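Citrate lyase (Yersinia pestis, PDB 3QLL) probably acts as a magnesium-dependent lyase resembling the citrate lyase beta subunit, and is encoded in a virulence operon. Local coordinates at residues D82-Q85 with A86-A90; L170-V173 with E174-A177; A254-H257 with P258-S262. All coordinates share one frame; numbering follows the deposited sequence.

Overall arrangement
The chain folds as an eight-stranded parallel beta/alpha barrel, and the three contacts follow one another along it without overlapping or crossing; each is local, closing the first turns of a helix or the bend that leads into one. Contact 1, at 82-90, starts the outer helix that lies between strands 69-73 and 104-107. Contact 2, at 170-177, joins the short helices 167-171 and 173-177 that link strand 159-164 to strand 183-188. Contact 3, at 254-262, carries the chain out of the last barrel strand toward helix 261-267. Contacts 2 and 3 sit on opposite sides of the centre of the chain, their own centres about 27 Å apart.

Contact 1 of 3, residues D82-Q85 with A86-A90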
loop_
_atom_site.group_PDB
_atom_site.type_symbol
_atom_site.label_atom_id
_atom_site.label_comp_id
_atom_site.label_asym_id
_atom_site.label_seq_id
_atom_site.Cartn_x
_atom_site.Cartn_y
_atom_site.Cartn_z
ATOM N N ASP A 82 21.342 -28.110 17.078
ATOM C CA ASP A 82 20.674 -28.140 18.365
ATOM C C ASP A 82 19.146 -28.440 18.248
ATOM O O ASP A 82 18.434 -28.469 19.256
ATOM C CB ASP A 82 20.927 -26.811 19.090
ATOM C CG ASP A 82 22.048 -26.927 20.143
ATOM O OD1 ASP A 82 21.868 -27.720 21.105
ATOM O OD2 ASP A 82 23.112 -26.264 20.005
ATOM N N LYS A 83 18.674 -28.659 17.025
ATOM C CA LYS A 83 17.239 -28.784 16.736
ATOM C C LYS A 83 16.637 -29.999 17.462
ATOM O O LYS A 83 15.548 -29.921 18.012
ATOM C CB LYS A 83 16.950 -28.863 15.216
ATOM C CG LYS A 83 17.351 -27.668 14.371
ATOM C CD LYS A 83 16.519 -26.446 14.652
ATOM C CE LYS A 83 16.998 -25.296 13.797
ATOM N NZ LYS A 83 16.225 -24.054 14.019
ATOM N N GLU A 84 17.353 -31.121 17.449
ATOM C CA GLU A 84 16.854 -32.300 18.146
ATOM C C GLU A 84 16.871 -32.078 19.657
ATOM O O GLU A 84 15.897 -32.369 20.359
ATOM C CB GLU A 84 17.655 -33.546 17.785
ATOM C CG GLU A 84 17.061 -34.818 18.360
ATOM C CD GLU A 84 15.794 -35.278 17.654
ATOM O OE1 GLU A 84 15.793 -35.366 16.403
ATOM O OE2 GLU A 84 14.782 -35.535 18.339
ATOM N N GLN A 85 18.007 -31.594 20.149
ATOM C CA GLN A 85 18.138 -31.201 21.540
ATOM C C GLN A 85 16.959 -30.271 21.942
ATOM O O GLN A 85 16.117 -30.652 22.754
ATOM C CB GLN A 85 19.469 -30.481 21.752
ATOM C CG GLN A 85 19.789 -30.163 23.198
ATOM C CD GLN A 85 20.301 -31.404 23.931
ATOM O OE1 GLN A 85 21.391 -31.908 23.644
ATOM N NE2 GLN A 85 19.506 -31.909 24.869
ATOM N N ALA A 86 16.848 -29.111 21.278
ATOM C CA ALA A 86 15.848 -28.054 21.596
ATOM C C ALA A 86 14.420 -28.586 21.522
ATOM O O ALA A 86 13.543 -28.217 22.309
ATOM C CB ALA A 86 16.012 -26.884 20.644
ATOM N N ARG A 87 14.196 -29.428 20.534
ATOM C CA ARG A 87 12.924 -30.091 20.315
ATOM C C ARG A 87 12.394 -30.794 21.563
ATOM O O ARG A 87 11.325 -30.453 22.070
ATOM C CB ARG A 87 13.056 -31.091 19.171
ATOM C CG ARG A 87 11.789 -31.736 18.681
ATOM C CD ARG A 87 12.097 -32.528 17.396
ATOM N NE ARG A 87 12.477 -31.616 16.325
ATOM C CZ ARG A 87 13.555 -31.737 15.560
ATOM N NH1 ARG A 87 14.385 -32.760 15.710
ATOM N NH2 ARG A 87 13.789 -30.833 14.617
ATOM N N GLN A 88 13.143 -31.787 22.056
ATOM C CA GLN A 88 12.640 -32.626 23.148
ATOM C C GLN A 88 12.484 -32.006 24.563
ATOM O O GLN A 88 11.596 -32.375 25.314
ATOM C CB GLN A 88 13.502 -33.867 23.233
ATOM C CG GLN A 88 13.319 -34.740 22.020
ATOM C CD GLN A 88 14.485 -35.690 21.791
ATOM O OE1 GLN A 88 15.654 -35.330 21.961
ATOM N NE2 GLN A 88 14.160 -36.895 21.327
ATOM N N LYS A 89 13.317 -31.055 24.910
ATOM C CA LYS A 89 13.027 -30.221 26.073
ATOM C C LYS A 89 11.649 -29.572 26.062
ATOM O O LYS A 89 10.906 -29.593 27.056
ATOM C CB LYS A 89 14.069 -29.162 26.208
ATOM C CG LYS A 89 15.377 -29.778 26.547
ATOM C CD LYS A 89 16.441 -28.746 26.664
ATOM C CE LYS A 89 17.731 -29.425 27.031
ATOM N NZ LYS A 89 18.901 -28.495 27.160
ATOM N N ALA A 90 11.367 -28.911 24.946
ATOM C CA ALA A 90 10.113 -28.212 24.822
ATOM C C ALA A 90 8.962 -29.202 24.953
ATOM O O ALA A 90 7.957 -28.918 25.609
ATOM C CB ALA A 90 10.039 -27.402 23.516
#
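The Arg87 guanidinium lies flat over the backbone of the preceding turn: one face has Lys83 O above its centre, at 3.6 Å from Arg87 CZ, while the edge is met by the Glu84 carboxylate. At that edge Glu84 OE1 and Arg87 NH1 form a salt bridge of 3.0 Å. The two planes stand 72° apart, so the bond is made through one oxygen and is not a coplanar two-pronged pair. Glu84 reaches its partner because CG is anti to the backbone N (chi1 -173°) and the chain then bends at chi2, which sets OE1 beside Arg87 NH1. Arg87 runs extended to CD and bends at chi3, which brings its guanidinium back over Lys83, with NH2 3.8 Å from Lys83 CB. Two further acids, Glu118 and Asp119 of helix 114-125, take NH2 and NE in salt bridges, so three carboxylates surround this buried arginine, probably balancing its charge and fixing the rotation of the guanidinium.

These contacts belong to the first turns of helix 83-91, an outer helix of the beta/alpha barrel, and the arginine ties it to the next helix round. The backbone bonds are those of an alpha helix: Ala86 N to Asp82 O at 2.6 Å, Arg87 N to Lys83 O at 2.9 Å, and Gln88 N to Glu84 O, longer at 3.3 Å. Ala86 turns its methyl inward against Ala53, Leu74 and Val78. Lys83 sends its ammonium away from the helix to Asn109 OD1 and to the carbonyls of Leu74, Glu75 and Val78. On the exposed side Gln85 and Lys89 pass each other at a slant, Gln85 NE2 3.7 Å from Lys89 CE.

Contact 2 of 3, residues L170-V173 with E174-A177; sequences LNAV and ESIA
Glu174 folds back across Val173, the two side chains meeting at a slant, with OE2 3.2 Å from Val173 CG1. The acid gets there with CG beside its own backbone N (chi1 -64°) and a bend at chi2 that returns the carboxylate along the chain. Val173 meets it with CG1, the branch set between its backbone N and carbonyl carbon (chi1 75°). The oxygen that rests on this methyl also forms a salt bridge with Arg212 of helix 203-220, and Val173 packs on Leu213 and Ala216 of that same helix.

Ser175 and Ile176 both turn back to Ala172. The hydroxyl of Ser175 donates to Ala172 O at 3.2 Å from OG, tilted 21° from the carbonyl plane. Ile176 N reaches the same oxygen at 3.0 Å in a nearly linear bond, so two donors grip this carbonyl. The Ile176 side chain runs beside it, CD1 lying 4.2 Å from Ala172 CB, and continues inward to Ile164 and Leu186 of the barrel strands. Ala177 N closes the next turn on Val173 O at 3.0 Å.

Ala172 holds the N-cap position of helix 173-177, right after helix 167-171, and the whole forms a helical link, interrupted at Ala172, between neighbouring strands 159-164 and 183-188 of the beta/alpha barrel.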
loop_
_atom_site.group_PDB
_atom_site.type_symbol
_atom_site.label_atom_id
_atom_site.label_comp_id
_atom_site.label_asym_id
_atom_site.label_seq_id
_atom_site.Cartn_x
_atom_site.Cartn_y
_atom_site.Cartn_z
ATOM N N LEU A 170 3.137 -11.626 2.424
ATOM C CA LEU A 170 2.450 -10.348 2.405
ATOM C C LEU A 170 1.406 -10.253 1.275
ATOM O O LEU A 170 0.295 -9.775 1.494
ATOM C CB LEU A 170 3.463 -9.215 2.260
ATOM C CG LEU A 170 2.830 -7.825 2.344
ATOM C CD1 LEU A 170 2.188 -7.601 3.692
ATOM C CD2 LEU A 170 3.914 -6.807 2.075
ATOM N N ASN A 171 1.758 -10.715 0.077
ATOM C CA ASN A 171 0.825 -10.673 -1.064
ATOM C C ASN A 171 -0.399 -11.582 -0.856
ATOM O O ASN A 171 -1.416 -11.410 -1.502
ATOM C CB ASN A 171 1.532 -10.980 -2.402
ATOM C CG ASN A 171 2.379 -9.812 -2.867
ATOM O OD1 ASN A 171 2.153 -8.679 -2.458
ATOM N ND2 ASN A 171 3.355 -10.072 -3.695
ATOM N N ALA A 172 -0.269 -12.574 0.018
ATOM C CA ALA A 172 -1.387 -13.450 0.286
ATOM C C ALA A 172 -1.985 -13.169 1.667
ATOM O O ALA A 172 -2.716 -14.007 2.184
ATOM C CB ALA A 172 -0.951 -14.918 0.183
ATOM N N VAL A 173 -1.670 -12.015 2.269
ATOM C CA VAL A 173 -2.019 -11.812 3.683
ATOM C C VAL A 173 -3.535 -11.827 3.935
ATOM O O VAL A 173 -3.988 -12.308 4.963
ATOM C CB VAL A 173 -1.339 -10.546 4.323
ATOM C CG1 VAL A 173 -2.002 -9.229 3.868
ATOM C CG2 VAL A 173 -1.353 -10.650 5.843
ATOM N N GLU A 174 -4.307 -11.334 2.974
ATOM C CA GLU A 174 -5.750 -11.353 3.097
ATOM C C GLU A 174 -6.261 -12.791 3.181
ATOM O O GLU A 174 -7.080 -13.113 4.029
ATOM C CB GLU A 174 -6.426 -10.574 1.943
ATOM C CG GLU A 174 -6.049 -9.062 1.978
ATOM C CD GLU A 174 -4.606 -8.779 1.512
ATOM O OE1 GLU A 174 -4.033 -9.636 0.807
ATOM O OE2 GLU A 174 -4.042 -7.705 1.854
ATOM N N SER A 175 -5.765 -13.668 2.329
ATOM C CA SER A 175 -6.253 -15.037 2.367
ATOM C C SER A 175 -5.732 -15.827 3.582
ATOM O O SER A 175 -6.446 -16.721 4.038
ATOM C CB SER A 175 -5.946 -15.762 1.042
ATOM O OG SER A 175 -4.615 -16.177 0.873
ATOM N N ILE A 176 -4.505 -15.554 4.047
ATOM C CA ILE A 176 -3.942 -16.157 5.276
ATOM C C ILE A 176 -4.737 -15.798 6.545
ATOM O O ILE A 176 -4.950 -16.643 7.415
ATOM C CB ILE A 176 -2.449 -15.751 5.450
ATOM C CG1 ILE A 176 -1.630 -16.440 4.362
ATOM C CG2 ILE A 176 -1.934 -16.057 6.872
ATOM C CD1 ILE A 176 -0.222 -15.875 4.166
ATOM N N ALA A 177 -5.068 -14.513 6.688
ATOM C CA ALA A 177 -5.827 -14.010 7.855
ATOM C C ALA A 177 -7.244 -14.582 7.912
ATOM O O ALA A 177 -7.823 -14.663 8.978
ATOM C CB ALA A 177 -5.865 -12.485 7.868
#

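Contact 3 of 3, residues A254-H257 with P258-S262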
loop_
_atom_site.group_PDB
_atom_site.type_symbol
_atom_site.label_atom_id
_atom_site.label_comp_id
_atom_site.label_asym_id
_atom_site.label_seq_id
_atom_site.Cartn_x
_atom_site.Cartn_y
_atom_site.Cartn_z
ATOM N N ALA A 254 6.145 -8.236 19.756
ATOM C CA ALA A 254 7.071 -9.280 20.168
ATOM C C ALA A 254 8.339 -8.708 20.771
ATOM O O ALA A 254 8.646 -7.504 20.661
ATOM C CB ALA A 254 7.413 -10.200 18.985
ATOM N N ALA A 255 9.138 -9.590 21.346
ATOM C CA ALA A 255 10.316 -9.147 22.064
ATOM C C ALA A 255 11.327 -10.269 22.014
ATOM O O ALA A 255 10.960 -11.425 21.897
ATOM C CB ALA A 255 9.966 -8.769 23.520
ATOM N N ILE A 256 12.601 -9.932 22.144
ATOM C CA ILE A 256 13.639 -10.940 22.032
ATOM C C ILE A 256 14.528 -10.856 23.259
ATOM O O ILE A 256 15.522 -11.563 23.349
ATOM C CB ILE A 256 14.484 -10.766 20.731
ATOM C CG1 ILE A 256 14.544 -9.302 20.297
ATOM C CG2 ILE A 256 13.899 -11.592 19.599
ATOM C CD1 ILE A 256 15.521 -8.465 21.064
ATOM N N HIS A 257 14.118 -10.038 24.227
ATOM C CA HIS A 257 14.836 -9.896 25.496
ATOM C C HIS A 257 13.901 -9.361 26.589
ATOM O O HIS A 257 13.128 -8.431 26.340
ATOM C CB HIS A 257 16.032 -8.950 25.319
ATOM C CG HIS A 257 16.975 -8.946 26.482
ATOM N ND1 HIS A 257 16.600 -8.529 27.743
ATOM C CD2 HIS A 257 18.277 -9.311 26.579
ATOM C CE1 HIS A 257 17.631 -8.637 28.563
ATOM N NE2 HIS A 257 18.660 -9.107 27.882
ATOM N N PRO A 258 13.927 -9.977 27.784
ATOM C CA PRO A 258 13.014 -9.631 28.887
ATOM C C PRO A 258 13.075 -8.154 29.333
ATOM O O PRO A 258 12.119 -7.662 29.934
ATOM C CB PRO A 258 13.490 -10.541 30.031
ATOM C CG PRO A 258 14.169 -11.698 29.364
ATOM C CD PRO A 258 14.813 -11.108 28.129
ATOM N N ALA A 259 14.174 -7.463 29.056
ATOM C CA ALA A 259 14.282 -6.030 29.374
ATOM C C ALA A 259 13.271 -5.169 28.592
ATOM O O ALA A 259 12.931 -4.044 28.996
ATOM C CB ALA A 259 15.692 -5.539 29.104
ATOM N N GLN A 260 12.825 -5.686 27.453
ATOM C CA GLN A 260 11.909 -4.940 26.617
ATOM C C GLN A 260 10.481 -5.064 27.127
ATOM O O GLN A 260 9.653 -4.189 26.845
ATOM C CB GLN A 260 11.994 -5.422 25.159
ATOM C CG GLN A 260 13.316 -5.193 24.467
ATOM C CD GLN A 260 13.349 -5.792 23.065
ATOM O OE1 GLN A 260 12.681 -6.803 22.782
ATOM N NE2 GLN A 260 14.122 -5.177 22.179
ATOM N N ILE A 261 10.236 -6.083 27.953
ATOM C CA ILE A 261 8.872 -6.475 28.304
ATOM C C ILE A 261 8.078 -5.397 29.029
ATOM O O ILE A 261 6.920 -5.155 28.694
ATOM C CB ILE A 261 8.844 -7.783 29.142
ATOM C CG1 ILE A 261 9.383 -8.947 28.313
ATOM C CG2 ILE A 261 7.422 -8.137 29.571
ATOM C CD1 ILE A 261 8.639 -9.157 27.048
ATOM N N SER A 262 8.683 -4.765 30.029
ATOM C CA SER A 262 7.963 -3.778 30.824
ATOM C C SER A 262 7.599 -2.565 29.952
ATOM O O SER A 262 6.491 -2.034 30.044
ATOM C CB SER A 262 8.788 -3.348 32.060
ATOM O OG SER A 262 9.768 -2.365 31.775
HETATM O O HOH W 1 10.659 -5.998 21.048
#
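With CG anti to its backbone N (chi1 -169°), the His257 ring lies beside the start of the next turn, its ND1 edge turned to Ala259 N. That amide donates to ND1 at 3.0 Å, in the ring plane and nearly straight, 170° at the hydrogen. ND1 therefore serves as an acceptor, which probably leaves any ring proton on NE2. The Ala259 methyl closes in beside it, CB 3.4 Å from ND1, while Pro258 crosses His257 at about a right angle.

Gln260 runs extended beyond CG, which carries its amide back to the strand end. Its OE1 accepts from Ile256 N at 3.2 Å, the donor tilted 30° from the amide carbonyl plane. A water donates to the same OE1 and to Ala254 O, bridging side chain and strand, while Gln260 NE2 is taken by Phe229 O. Both ends of the buried amide are thus satisfied. Ile261 CD1 touches Ala255 CB at 3.8 Å, and both side chains pack on Leu49 of the first strand.

Backbone bonds turn the chain: Gln260 N to His257 O at 3.0 Å, then Ile261 N to Pro258 O. Here the last barrel strand, 252-255, leads to helix 261-267 by a beta-alpha loop on the C-terminal side of the barrel, where such folds carry their active sites; the side chain of Ile256 lies about 7 Å from that of Arg107, a predicted substrate-binding residue.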